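Local structure of glycosyl hydrolase (Rhizobium leguminosarum bv. trifolii, 5NDX) at residues A[134-137]-A[138-141]; A[125-128]-A[129-132]; A[82-85]-A[86-89]. The protein probably hydrolyses O-glycosidic bonds as a family 39 glycoside hydrolase and is a bacterial orthologue of human alpha-L-iduronidase. The protein carries 2 engineered substitutions. One frame throughout, in Å; residues are numbered along the deposited sequence.

Contact 1: residues A[134-137]-A[138-141]; sequences DELR and TWYF. With 8U8 ((2~{R},3~{S},4~{S},5~{R},6~{S})-6-(4-methyl-2-oxidanylidene-chromen-7-yl)oxy-3,4,5-tris(oxidanyl)oxane-2-carboxylic acid), chain N.
Glu135 and Trp139 meet through a nearly straight hydrogen bond: Trp139 NE1 donates its N-H to Glu135 OE2 at 2.8 Å and 168°. OE2 lies in the indole plane, but the N-H reaches its anti side from somewhat out of the carboxylate plane. The Glu135 chain bends at chi2 (64°), which brings the carboxylate to the ring edge. Leu136 covers one indole face, CD2 3.7 Å from the centroid of the Trp139 six-membered ring, and its CD1 reaches the edge of Phe141, 3.7 Å from CZ. Bonds to two backbone carbonyls position these groups. Glu135 O accepts twice: from Thr138 OG1 at 2.6 Å, in the carbonyl plane on a lone pair, and from Thr138 N at 3.0 Å, above that plane. Trp139 N to Leu136 O, 3.0 Å, closes a type I turn before strand 140-142 of the TIM barrel. Beyond it, Tyr140 lays one ring face over the ligand's coumarin, CZ to ligand C11 being 3.4 Å. Lys91 NZ bonds Thr138 OG1 and forms a weak, long ion pair with Glu135. Between strand 91-95 and the helices packed outside it, the indole and Lys91 would probably both favour the ionised carboxylate.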
loop_
_atom_site.group_PDB
_atom_site.type_symbol
_atom_site.label_atom_id
_atom_site.label_comp_id
_atom_site.label_asym_id
_atom_site.label_seq_id
_atom_site.Cartn_x
_atom_site.Cartn_y
_atom_site.Cartn_z
ATOM N N ASP A 134 -5.668 -21.088 10.139
ATOM C CA ASP A 134 -4.932 -19.954 10.669
ATOM C C ASP A 134 -4.794 -18.843 9.579
ATOM O O ASP A 134 -5.111 -17.694 9.879
ATOM C CB ASP A 134 -3.566 -20.379 11.215
ATOM C CG ASP A 134 -3.671 -21.118 12.565
ATOM O OD1 ASP A 134 -4.792 -21.175 13.162
ATOM O OD2 ASP A 134 -2.621 -21.633 13.037
ATOM N N GLU A 135 -4.437 -19.221 8.335
ATOM C CA GLU A 135 -4.325 -18.258 7.222
ATOM C C GLU A 135 -5.649 -17.586 6.983
ATOM O O GLU A 135 -5.693 -16.356 6.964
ATOM C CB GLU A 135 -3.766 -18.874 5.928
ATOM C CG GLU A 135 -3.749 -17.947 4.696
ATOM C CD GLU A 135 -2.839 -16.731 4.834
ATOM O OE1 GLU A 135 -1.842 -16.818 5.534
ATOM O OE2 GLU A 135 -3.126 -15.662 4.258
ATOM N N LEU A 136 -6.721 -18.371 6.858
ATOM C CA LEU A 136 -8.056 -17.803 6.617
ATOM C C LEU A 136 -8.511 -16.763 7.635
ATOM O O LEU A 136 -9.137 -15.740 7.300
ATOM C CB LEU A 136 -9.120 -18.907 6.544
ATOM C CG LEU A 136 -9.791 -19.170 5.210
ATOM C CD1 LEU A 136 -10.824 -18.151 4.940
ATOM C CD2 LEU A 136 -8.803 -19.182 4.062
ATOM N N ARG A 137 -8.227 -17.063 8.882
ATOM C CA ARG A 137 -8.618 -16.216 9.959
ATOM C C ARG A 137 -7.857 -14.894 9.981
ATOM O O ARG A 137 -8.243 -14.059 10.739
ATOM C CB ARG A 137 -8.418 -16.922 11.325
ATOM C CG ARG A 137 -9.488 -17.961 11.608
ATOM C CD ARG A 137 -9.216 -18.699 12.913
ATOM N NE ARG A 137 -9.313 -20.148 12.762
ATOM C CZ ARG A 137 -10.243 -20.950 13.296
ATOM N NH1 ARG A 137 -11.251 -20.480 14.027
ATOM N NH2 ARG A 137 -10.187 -22.264 13.073
ATOM N N THR A 138 -6.759 -14.751 9.237
ATOM C CA THR A 138 -6.059 -13.460 9.107
ATOM C C THR A 138 -6.684 -12.574 8.005
ATOM O O THR A 138 -6.259 -11.406 7.844
ATOM C CB THR A 138 -4.545 -13.623 8.836
ATOM O OG1 THR A 138 -4.334 -14.158 7.517
ATOM C CG2 THR A 138 -3.812 -14.495 9.973
ATOM N N TRP A 139 -7.691 -13.093 7.276
ATOM C CA TRP A 139 -8.309 -12.350 6.191
ATOM C C TRP A 139 -9.455 -11.519 6.736
ATOM O O TRP A 139 -9.825 -11.698 7.891
ATOM C CB TRP A 139 -8.816 -13.253 5.119
ATOM C CG TRP A 139 -7.785 -14.086 4.435
ATOM C CD1 TRP A 139 -6.473 -14.162 4.707
ATOM C CD2 TRP A 139 -8.041 -15.029 3.394
ATOM N NE1 TRP A 139 -5.864 -15.095 3.881
ATOM C CE2 TRP A 139 -6.814 -15.624 3.052
ATOM C CE3 TRP A 139 -9.187 -15.370 2.654
ATOM C CZ2 TRP A 139 -6.703 -16.576 2.047
ATOM C CZ3 TRP A 139 -9.066 -16.316 1.639
ATOM C CH2 TRP A 139 -7.848 -16.908 1.354
ATOM N N TYR A 140 -9.933 -10.550 5.942
ATOM C CA TYR A 140 -11.190 -9.841 6.223
ATOM C C TYR A 140 -12.090 -10.046 5.026
ATOM O O TYR A 140 -11.620 -10.031 3.912
ATOM C CB TYR A 140 -10.984 -8.350 6.530
ATOM C CG TYR A 140 -10.189 -8.147 7.783
ATOM C CD1 TYR A 140 -8.811 -8.199 7.763
ATOM C CD2 TYR A 140 -10.818 -7.973 9.006
ATOM C CE1 TYR A 140 -8.072 -8.090 8.945
ATOM C CE2 TYR A 140 -10.084 -7.820 10.200
ATOM C CZ TYR A 140 -8.719 -7.914 10.180
ATOM O OH TYR A 140 -7.987 -7.780 11.377
ATOM N N PHE A 141 -13.379 -10.268 5.281
ATOM C CA PHE A 141 -14.377 -10.423 4.239
ATOM C C PHE A 141 -15.274 -9.224 4.264
ATOM O O PHE A 141 -15.591 -8.719 5.333
ATOM C CB PHE A 141 -15.208 -11.685 4.457
ATOM C CG PHE A 141 -14.413 -12.925 4.294
ATOM C CD1 PHE A 141 -14.265 -13.492 3.029
ATOM C CD2 PHE A 141 -13.707 -13.444 5.363
ATOM C CE1 PHE A 141 -13.482 -14.628 2.855
ATOM C CE2 PHE A 141 -12.898 -14.558 5.195
ATOM C CZ PHE A 141 -12.797 -15.147 3.941
HETATM C C15 8U8 N . -11.211 -4.573 7.286
HETATM C C13 8U8 N . -10.671 -4.516 8.573
HETATM C C14 8U8 N . -11.509 -4.526 9.680
HETATM C C16 8U8 N . -10.972 -4.549 10.959
HETATM O O9 8U8 N . -11.724 -4.502 11.925
HETATM O O8 8U8 N . -9.625 -4.484 11.143
HETATM C C11 8U8 N . -8.795 -4.525 10.080
HETATM C C10 8U8 N . -7.455 -4.559 10.377
HETATM C C12 8U8 N . -9.288 -4.532 8.784
HETATM C C7 8U8 N . -8.358 -4.589 7.745
HETATM C C8 8U8 N . -7.000 -4.615 8.041
HETATM C C9 8U8 N . -6.531 -4.610 9.356
HETATM O O2 8U8 N . -5.180 -4.655 9.591
HETATM C C5 8U8 N . -4.707 -5.106 10.888
HETATM O O1 8U8 N . -4.711 -3.877 11.636
HETATM C C1 8U8 N . -4.158 -3.888 12.971
HETATM C C6 8U8 N . -4.991 -4.804 13.935
HETATM O O7 8U8 N . -6.192 -5.019 13.675
HETATM O O6 8U8 N . -4.378 -5.321 14.881
HETATM C C2 8U8 N . -2.713 -4.360 12.828
HETATM O O5 8U8 N . -2.012 -4.389 14.110
HETATM C C3 8U8 N . -2.675 -5.752 12.155
HETATM O O4 8U8 N . -1.328 -6.098 11.968
HETATM C C4 8U8 N . -3.338 -5.682 10.778
HETATM O O3 8U8 N . -3.420 -6.971 10.166
HETATM O O HOH W 1 -8.780 -11.413 10.302
#

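Contact 2: residues A[125-128]-A[129-132]. With SO4 (sulfate ion), chain L.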
loop_
_atom_site.group_PDB
_atom_site.type_symbol
_atom_site.label_atom_id
_atom_site.label_comp_id
_atom_site.label_asym_id
_atom_site.label_seq_id
_atom_site.Cartn_x
_atom_site.Cartn_y
_atom_site.Cartn_z
ATOM N N ASP A 125 -14.518 -23.123 3.050
ATOM C CA ASP A 125 -14.122 -24.522 3.147
ATOM C C ASP A 125 -12.904 -24.875 2.282
ATOM O O ASP A 125 -11.957 -25.465 2.741
ATOM C CB ASP A 125 -15.294 -25.432 2.776
ATOM C CG ASP A 125 -14.970 -26.876 3.022
ATOM O OD1 ASP A 125 -14.952 -27.245 4.202
ATOM O OD2 ASP A 125 -14.659 -27.588 2.044
ATOM N N ARG A 126 -12.918 -24.478 1.032
ATOM C CA ARG A 126 -11.809 -24.780 0.169
ATOM C C ARG A 126 -10.478 -24.103 0.588
ATOM O O ARG A 126 -9.420 -24.766 0.595
ATOM C CB ARG A 126 -12.158 -24.380 -1.226
ATOM C CG ARG A 126 -11.100 -24.736 -2.235
ATOM C CD ARG A 126 -11.579 -24.284 -3.596
ATOM N NE ARG A 126 -10.618 -24.690 -4.611
ATOM C CZ ARG A 126 -10.515 -25.928 -5.098
ATOM N NH1 ARG A 126 -11.313 -26.906 -4.669
ATOM N NH2 ARG A 126 -9.595 -26.210 -6.009
ATOM N N TYR A 127 -10.517 -22.811 0.931
ATOM C CA TYR A 127 -9.268 -22.079 1.110
ATOM C C TYR A 127 -8.730 -22.324 2.502
ATOM O O TYR A 127 -7.530 -22.373 2.692
ATOM C CB TYR A 127 -9.377 -20.594 0.639
ATOM C CG TYR A 127 -9.596 -20.582 -0.849
ATOM C CD1 TYR A 127 -8.640 -21.129 -1.709
ATOM C CD2 TYR A 127 -10.759 -20.090 -1.409
ATOM C CE1 TYR A 127 -8.857 -21.172 -3.085
ATOM C CE2 TYR A 127 -11.000 -20.192 -2.772
ATOM C CZ TYR A 127 -10.043 -20.728 -3.599
ATOM O OH TYR A 127 -10.281 -20.812 -4.939
ATOM N N GLY A 128 -9.627 -22.596 3.451
ATOM C CA GLY A 128 -9.235 -23.071 4.781
ATOM C C GLY A 128 -8.476 -24.391 4.714
ATOM O O GLY A 128 -7.462 -24.552 5.381
ATOM N N ALA A 129 -8.937 -25.297 3.860
ATOM C CA ALA A 129 -8.214 -26.543 3.585
ATOM C C ALA A 129 -6.900 -26.330 2.839
ATOM O O ALA A 129 -5.896 -26.982 3.135
ATOM C CB ALA A 129 -9.080 -27.468 2.770
ATOM N N ARG A 130 -6.921 -25.448 1.833
ATOM C CA ARG A 130 -5.753 -25.266 0.962
ATOM C C ARG A 130 -4.611 -24.570 1.690
ATOM O O ARG A 130 -3.455 -24.955 1.537
ATOM C CB ARG A 130 -6.153 -24.434 -0.281
ATOM C CG ARG A 130 -5.159 -24.388 -1.426
ATOM C CD ARG A 130 -5.713 -23.471 -2.536
ATOM N NE ARG A 130 -4.820 -23.388 -3.676
ATOM C CZ ARG A 130 -4.702 -24.331 -4.619
ATOM N NH1 ARG A 130 -5.383 -25.447 -4.523
ATOM N NH2 ARG A 130 -3.863 -24.194 -5.631
ATOM N N TYR A 131 -4.923 -23.543 2.472
ATOM C CA TYR A 131 -3.907 -22.740 3.147
ATOM C C TYR A 131 -3.811 -22.921 4.646
ATOM O O TYR A 131 -2.869 -22.433 5.236
ATOM C CB TYR A 131 -4.158 -21.248 2.901
ATOM C CG TYR A 131 -4.302 -20.874 1.459
ATOM C CD1 TYR A 131 -3.318 -21.196 0.541
ATOM C CD2 TYR A 131 -5.411 -20.174 1.022
ATOM C CE1 TYR A 131 -3.460 -20.857 -0.809
ATOM C CE2 TYR A 131 -5.563 -19.825 -0.300
ATOM C CZ TYR A 131 -4.581 -20.153 -1.216
ATOM O OH TYR A 131 -4.763 -19.814 -2.534
ATOM N N GLY A 132 -4.768 -23.597 5.268
ATOM C CA GLY A 132 -4.850 -23.664 6.737
ATOM C C GLY A 132 -5.836 -22.631 7.246
ATOM O O GLY A 132 -5.959 -21.495 6.677
HETATM S S SO4 L . -11.182 -29.568 -7.334
HETATM O O1 SO4 L . -9.857 -28.934 -7.635
HETATM O O2 SO4 L . -11.241 -29.868 -5.873
HETATM O O3 SO4 L . -12.336 -28.684 -7.692
HETATM O O4 SO4 L . -11.279 -30.834 -8.124
#
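Tyr127 O accepts the backbone N-H of Tyr131 at 2.9 Å and 163°, and Tyr131 CD2 also rests against it at 3.5 Å. The two side chains run alongside each other. The rings are nearly parallel (17°) but displaced, with little overlap and centroids 5.9 Å apart; they come closest at Tyr127 CD1 and Tyr131 CE2, 3.6 Å. With CG anti to N, Arg126 sets that carbon over one face of Tyr127, while Arg130 CD meets an edge of that ring, 3.8 Å from CD1. The rest of the Arg126 chain is extended and reaches a sulfate, probably from the crystallisation liquor, which it holds edge-on with two N-H groups: NH1 to sulfate O2 and NH2 to sulfate O1, both 3.2 Å. Asp79 pairs with Arg126 and bonds Tyr127 OH, whereas Asp83 does the same for Arg130 and Tyr131. These acids on helix 76-87 probably offset the positive charge. Gly132 N gives Gly128 O a weak bond at 2.9 Å. Gly132 leaves the helix with positive phi (97°) and is also the N-cap of helix 133-136. Helix 110-131, which ends here, is the beta-alpha-beta crossover between TIM-barrel strands 91-95 and 140-142.

Contact 3: residues A[82-85]-A[86-89]; sequences LDVM and IEHR
Helix 76-87 ends here in a Schellman motif, with Val84 and Met85 offering their carbonyls to residues of the last turn and beyond. Arg89, at positive phi (60°), is the C-prime residue. Its N bonds Ile86 O, and Leu90 N turns back to Met85 O.

The regular backbone bonds come first. Ile86 N meets Leu82 O almost head-on at 3.0 Å, with an angle of 177° at the hydrogen. Glu87 N follows to Asp83 O, also at 3.0 Å. The pattern then tightens. His88 N bonds Met85 O at 2.9 Å from above the carbonyl plane and keeps a weak bond to Val84 O at 3.4 Å.

Apolar contact is modest. Ile86 CD1 lies 4.2 Å from Met85 CB. The same methyl folds back along the helix and rests against the Leu82 carbonyl, 3.5 Å from Leu82 O. The side chain of Ile86 also packs on Trp139. On another side, Val84 and His88 lie on Leu42 of helix 36-45.

The charged groups reach neighbouring parts of the chain. The extended Glu87 chain carries its carboxylate to a salt bridge with Arg39, and Arg89 NH2 reaches Trp556 O of strand 549-557. The helix end thus joins the barrel to a neighbouring beta region.

One side chain adds a further capping bond. His88 has CG anti to its carbonyl carbon (chi1 -67°), which swings the imidazole back along the helix. Its ring edge faces Val84 O in the carbonyl plane, and ND1 is the donor, 2.8 Å from that oxygen.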
loop_
_atom_site.group_PDB
_atom_site.type_symbol
_atom_site.label_atom_id
_atom_site.label_comp_id
_atom_site.label_asym_id
_atom_site.label_seq_id
_atom_site.Cartn_x
_atom_site.Cartn_y
_atom_site.Cartn_z
ATOM N N LEU A 82 -5.577 -16.364 -5.711
ATOM C CA LEU A 82 -5.256 -16.383 -4.286
ATOM C C LEU A 82 -3.867 -16.907 -4.028
ATOM O O LEU A 82 -3.176 -16.367 -3.147
ATOM C CB LEU A 82 -6.287 -17.137 -3.473
ATOM C CG LEU A 82 -7.699 -16.537 -3.586
ATOM C CD1 LEU A 82 -8.710 -17.382 -2.841
ATOM C CD2 LEU A 82 -7.723 -15.101 -3.077
ATOM N N ASP A 83 -3.426 -17.923 -4.775
ATOM C CA ASP A 83 -2.091 -18.463 -4.547
ATOM C C ASP A 83 -1.009 -17.397 -4.773
ATOM O O ASP A 83 -0.044 -17.354 -4.030
ATOM C CB ASP A 83 -1.772 -19.635 -5.468
ATOM C CG ASP A 83 -2.436 -20.932 -5.063
ATOM O OD1 ASP A 83 -3.048 -21.077 -3.984
ATOM O OD2 ASP A 83 -2.369 -21.816 -5.907
ATOM N N VAL A 84 -1.141 -16.560 -5.802
ATOM C CA VAL A 84 -0.134 -15.505 -5.998
ATOM C C VAL A 84 -0.082 -14.504 -4.871
ATOM O O VAL A 84 0.992 -14.005 -4.591
ATOM C CB VAL A 84 -0.205 -14.578 -7.286
ATOM C CG1 VAL A 84 0.618 -15.147 -8.351
ATOM C CG2 VAL A 84 -1.564 -14.136 -7.714
ATOM N N MET A 85 -1.227 -14.159 -4.297
ATOM C CA MET A 85 -1.222 -13.293 -3.123
ATOM C C MET A 85 -0.471 -13.938 -1.958
ATOM O O MET A 85 0.482 -13.355 -1.458
ATOM C CB MET A 85 -2.620 -12.958 -2.663
ATOM C CG MET A 85 -3.470 -12.214 -3.673
ATOM S SD MET A 85 -4.891 -11.632 -2.728
ATOM C CE MET A 85 -5.914 -11.337 -4.119
ATOM N N ILE A 86 -0.873 -15.149 -1.581
ATOM C CA ILE A 86 -0.282 -15.889 -0.441
ATOM C C ILE A 86 1.234 -16.081 -0.598
ATOM O O ILE A 86 1.995 -15.841 0.309
ATOM C CB ILE A 86 -0.993 -17.244 -0.201
ATOM C CG1 ILE A 86 -2.313 -17.097 0.581
ATOM C CG2 ILE A 86 -0.166 -18.172 0.713
ATOM C CD1 ILE A 86 -3.161 -15.878 0.357
ATOM N N GLU A 87 1.648 -16.447 -1.782
ATOM C CA GLU A 87 3.046 -16.610 -2.116
ATOM C C GLU A 87 3.873 -15.304 -1.949
ATOM O O GLU A 87 5.047 -15.363 -1.644
ATOM C CB GLU A 87 3.080 -17.099 -3.563
ATOM C CG GLU A 87 4.455 -17.416 -4.101
ATOM C CD GLU A 87 4.504 -17.503 -5.628
ATOM O OE1 GLU A 87 3.447 -17.437 -6.319
ATOM O OE2 GLU A 87 5.644 -17.634 -6.134
ATOM N N HIS A 88 3.258 -14.124 -2.094
ATOM C CA HIS A 88 3.986 -12.853 -1.856
ATOM C C HIS A 88 3.664 -12.199 -0.513
ATOM O O HIS A 88 3.850 -10.992 -0.359
ATOM C CB HIS A 88 3.722 -11.922 -3.020
ATOM C CG HIS A 88 4.324 -12.425 -4.273
ATOM N ND1 HIS A 88 3.628 -13.209 -5.160
ATOM C CD2 HIS A 88 5.592 -12.364 -4.735
ATOM C CE1 HIS A 88 4.425 -13.560 -6.153
ATOM N NE2 HIS A 88 5.626 -13.064 -5.919
ATOM N N ARG A 89 3.180 -13.007 0.444
ATOM C CA ARG A 89 2.885 -12.575 1.794
ATOM C C ARG A 89 1.845 -11.484 1.819
ATOM O O ARG A 89 1.951 -10.539 2.562
ATOM C CB ARG A 89 4.183 -12.151 2.520
ATOM C CG ARG A 89 5.300 -13.221 2.437
ATOM C CD ARG A 89 6.490 -12.895 3.350
ATOM N NE ARG A 89 7.210 -11.682 2.907
ATOM C CZ ARG A 89 8.261 -11.645 2.074
ATOM N NH1 ARG A 89 8.746 -12.765 1.553
ATOM N NH2 ARG A 89 8.838 -10.478 1.749
#

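The three contacts lie together, with centres 10 to 13 Å apart, where two outer helices meet the start of strand 140-142. They run along the chain in the order 3, 2, 1. Contacts 2 and 3 join helix 110-131 to helix 76-87: Arg130 NH2 to Asp83 OD2 is a salt bridge of 2.8 Å, and Tyr131 OH to Asp83 OD1 is 2.6 Å, a probable hydrogen bond. Contact 1 packs on both. Leu136 CD2 lies 3.5 Å from Tyr127 C, and Trp139 CZ2 is 4.0 Å from Ile86 CD1. Contact 1 supplies Tyr140 to the ligand pocket. In contact 3 the Arg89 side chain stays about 12 Å from a bound ligand.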